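Local coordinates for protein porin (Acinetobacter baumannii AB307-0294, PDB 5DL7) that forms an outer-membrane beta-barrel of the OprD porin family that probably lets small solutes pass, at residues D196-L201 / Y215-K220. Numbering follows the deposited sequence.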
loop_
_atom_site.group_PDB
_atom_site.type_symbol
_atom_site.label_atom_id
_atom_site.label_comp_id
_atom_site.label_asym_id
_atom_site.label_seq_id
_atom_site.Cartn_x
_atom_site.Cartn_y
_atom_site.Cartn_z
ATOM N N ASP A 196 -5.267 -17.467 -13.057
ATOM C CA ASP A 196 -5.828 -16.635 -14.047
ATOM C C ASP A 196 -6.913 -15.695 -13.671
ATOM O O ASP A 196 -7.508 -15.072 -14.596
ATOM C CB ASP A 196 -6.226 -17.339 -15.193
ATOM C CG ASP A 196 -7.128 -18.356 -14.906
ATOM O OD1 ASP A 196 -7.824 -18.354 -13.941
ATOM O OD2 ASP A 196 -6.968 -19.356 -15.703
ATOM N N SER A 197 -7.326 -15.709 -12.417
ATOM C CA SER A 197 -8.328 -14.730 -12.048
ATOM C C SER A 197 -8.463 -14.516 -10.561
ATOM O O SER A 197 -8.080 -15.333 -9.760
ATOM C CB SER A 197 -9.625 -15.056 -12.762
ATOM O OG SER A 197 -10.248 -16.061 -12.034
ATOM N N PHE A 198 -9.017 -13.334 -10.225
ATOM C CA PHE A 198 -9.212 -12.910 -8.859
ATOM C C PHE A 198 -10.577 -12.170 -8.894
ATOM O O PHE A 198 -10.836 -11.342 -9.785
ATOM C CB PHE A 198 -8.127 -12.001 -8.398
ATOM C CG PHE A 198 -8.341 -11.376 -7.039
ATOM C CD1 PHE A 198 -8.990 -10.155 -6.996
ATOM C CD2 PHE A 198 -8.027 -11.979 -5.821
ATOM C CE1 PHE A 198 -9.354 -9.603 -5.765
ATOM C CE2 PHE A 198 -8.240 -11.311 -4.579
ATOM C CZ PHE A 198 -8.910 -10.111 -4.564
ATOM N N TYR A 199 -11.383 -12.436 -7.893
ATOM C CA TYR A 199 -12.579 -11.609 -7.731
ATOM C C TYR A 199 -12.790 -11.255 -6.252
ATOM O O TYR A 199 -12.320 -11.955 -5.314
ATOM C CB TYR A 199 -13.776 -12.251 -8.269
ATOM C CG TYR A 199 -14.434 -13.237 -7.480
ATOM C CD1 TYR A 199 -15.449 -12.900 -6.581
ATOM C CD2 TYR A 199 -14.198 -14.581 -7.619
ATOM C CE1 TYR A 199 -15.966 -13.818 -5.667
ATOM C CE2 TYR A 199 -14.799 -15.513 -6.724
ATOM C CZ TYR A 199 -15.676 -15.142 -5.767
ATOM O OH TYR A 199 -16.197 -16.100 -4.843
ATOM N N THR A 200 -13.414 -10.070 -6.069
ATOM C CA THR A 200 -13.770 -9.641 -4.700
ATOM C C THR A 200 -15.100 -8.846 -4.789
ATOM O O THR A 200 -15.364 -8.212 -5.804
ATOM C CB THR A 200 -12.642 -8.844 -3.987
ATOM O OG1 THR A 200 -12.918 -8.699 -2.576
ATOM C CG2 THR A 200 -12.406 -7.570 -4.650
ATOM N N LEU A 201 -15.890 -8.981 -3.725
ATOM C CA LEU A 201 -17.076 -8.140 -3.612
ATOM C C LEU A 201 -17.395 -7.859 -2.127
ATOM O O LEU A 201 -17.022 -8.560 -1.215
ATOM C CB LEU A 201 -18.221 -8.760 -4.320
ATOM C CG LEU A 201 -18.926 -9.848 -3.702
ATOM C CD1 LEU A 201 -20.127 -10.245 -4.620
ATOM C CD2 LEU A 201 -18.002 -11.056 -3.547
ATOM N N TYR A 215 -15.732 -7.625 3.048
ATOM C CA TYR A 215 -15.481 -8.071 1.681
ATOM C C TYR A 215 -15.125 -9.570 1.706
ATOM O O TYR A 215 -14.585 -10.120 2.678
ATOM C CB TYR A 215 -14.262 -7.358 1.024
ATOM C CG TYR A 215 -14.482 -5.874 0.860
ATOM C CD1 TYR A 215 -15.147 -5.361 -0.204
ATOM C CD2 TYR A 215 -14.002 -5.060 1.898
ATOM C CE1 TYR A 215 -15.486 -3.981 -0.246
ATOM C CE2 TYR A 215 -14.297 -3.679 1.836
ATOM C CZ TYR A 215 -15.016 -3.212 0.810
ATOM O OH TYR A 215 -15.252 -1.842 0.812
ATOM N N HIS A 216 -15.418 -10.205 0.616
ATOM C CA HIS A 216 -15.009 -11.574 0.282
ATOM C C HIS A 216 -14.170 -11.565 -1.025
ATOM O O HIS A 216 -14.467 -10.826 -1.917
ATOM C CB HIS A 216 -16.230 -12.551 0.115
ATOM C CG HIS A 216 -15.868 -13.857 -0.544
ATOM N ND1 HIS A 216 -15.214 -14.865 0.130
ATOM C CD2 HIS A 216 -15.955 -14.257 -1.830
ATOM C CE1 HIS A 216 -14.953 -15.844 -0.709
ATOM N NE2 HIS A 216 -15.455 -15.554 -1.876
ATOM N N ALA A 217 -13.182 -12.411 -1.082
ATOM C CA ALA A 217 -12.273 -12.490 -2.239
ATOM C C ALA A 217 -11.869 -13.982 -2.477
ATOM O O ALA A 217 -11.783 -14.804 -1.558
ATOM C CB ALA A 217 -11.002 -11.734 -2.062
ATOM N N GLU A 218 -11.639 -14.256 -3.753
ATOM C CA GLU A 218 -11.094 -15.538 -4.189
ATOM C C GLU A 218 -10.012 -15.241 -5.213
ATOM O O GLU A 218 -10.295 -14.757 -6.298
ATOM C CB GLU A 218 -12.145 -16.480 -4.695
ATOM C CG GLU A 218 -11.519 -17.802 -5.124
ATOM C CD GLU A 218 -12.543 -18.755 -5.737
ATOM O OE1 GLU A 218 -13.469 -19.071 -5.060
ATOM O OE2 GLU A 218 -12.482 -18.963 -6.925
ATOM N N LEU A 219 -8.791 -15.771 -4.911
ATOM C CA LEU A 219 -7.704 -15.853 -5.948
ATOM C C LEU A 219 -7.700 -17.304 -6.390
ATOM O O LEU A 219 -7.400 -18.222 -5.582
ATOM C CB LEU A 219 -6.393 -15.490 -5.284
ATOM C CG LEU A 219 -5.138 -15.505 -6.107
ATOM C CD1 LEU A 219 -5.243 -14.487 -7.243
ATOM C CD2 LEU A 219 -3.917 -15.240 -5.284
ATOM N N LYS A 220 -8.099 -17.494 -7.643
ATOM C CA LYS A 220 -8.548 -18.833 -8.152
ATOM C C LYS A 220 -7.414 -19.860 -7.920
ATOM O O LYS A 220 -6.251 -19.609 -8.268
ATOM C CB LYS A 220 -8.818 -18.753 -9.616
ATOM C CG LYS A 220 -9.342 -20.109 -10.143
ATOM C CD LYS A 220 -9.623 -19.928 -11.587
ATOM C CE LYS A 220 -10.039 -21.226 -12.289
ATOM N NZ LYS A 220 -9.441 -20.954 -13.647
#
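Tyr199 and Glu218 form a hydrogen-bonded pair in a beta hairpin of the porin barrel, whose strands 198-206 and 210-219 run antiparallel. Their two backbone bonds are matched by those between Leu201 and His216, and the ladder ends with Lys220 N giving an almost straight bond to Ser197 O. On the face that carries Tyr199, Leu201, His216 and Glu218, the phenol ring leans across to the neighbouring strand. With CG between its backbone N and carbonyl carbon (chi1 80°), Tyr199 brings CE2 to 3.5 Å from Glu218 CB and reaches diagonally to His216. There His216 NE2 donates to Tyr199 OH at 3.1 Å, a bent bond (138° at the hydrogen) although the hydroxyl oxygen lies in the imidazole plane; the two rings are inclined at 56°. Beyond the strand ends, Lys220 NZ makes a salt bridge to Asp196 OD1 on its syn side. The buried opposite face holds Phe198, Thr200, Ala217 and Leu219: Phe198 CZ packs 3.6 Å from Ala217 CB, while Leu219 CB meets the phenyl edge. Further out, Gln226 of the next strand is hydrogen-bonded to His216 ND1, so both nitrogens fix the imidazole's rotation. Ile134 touches Phe198 and Thr200, and Thr133 OG1 shares a hydrogen bond with Thr200 OG1, helping to position that hydroxyl. His216 O takes two donors, Leu201 N at 2.9 Å and, from above the carbonyl plane, Thr200 OG1 at 2.7 Å.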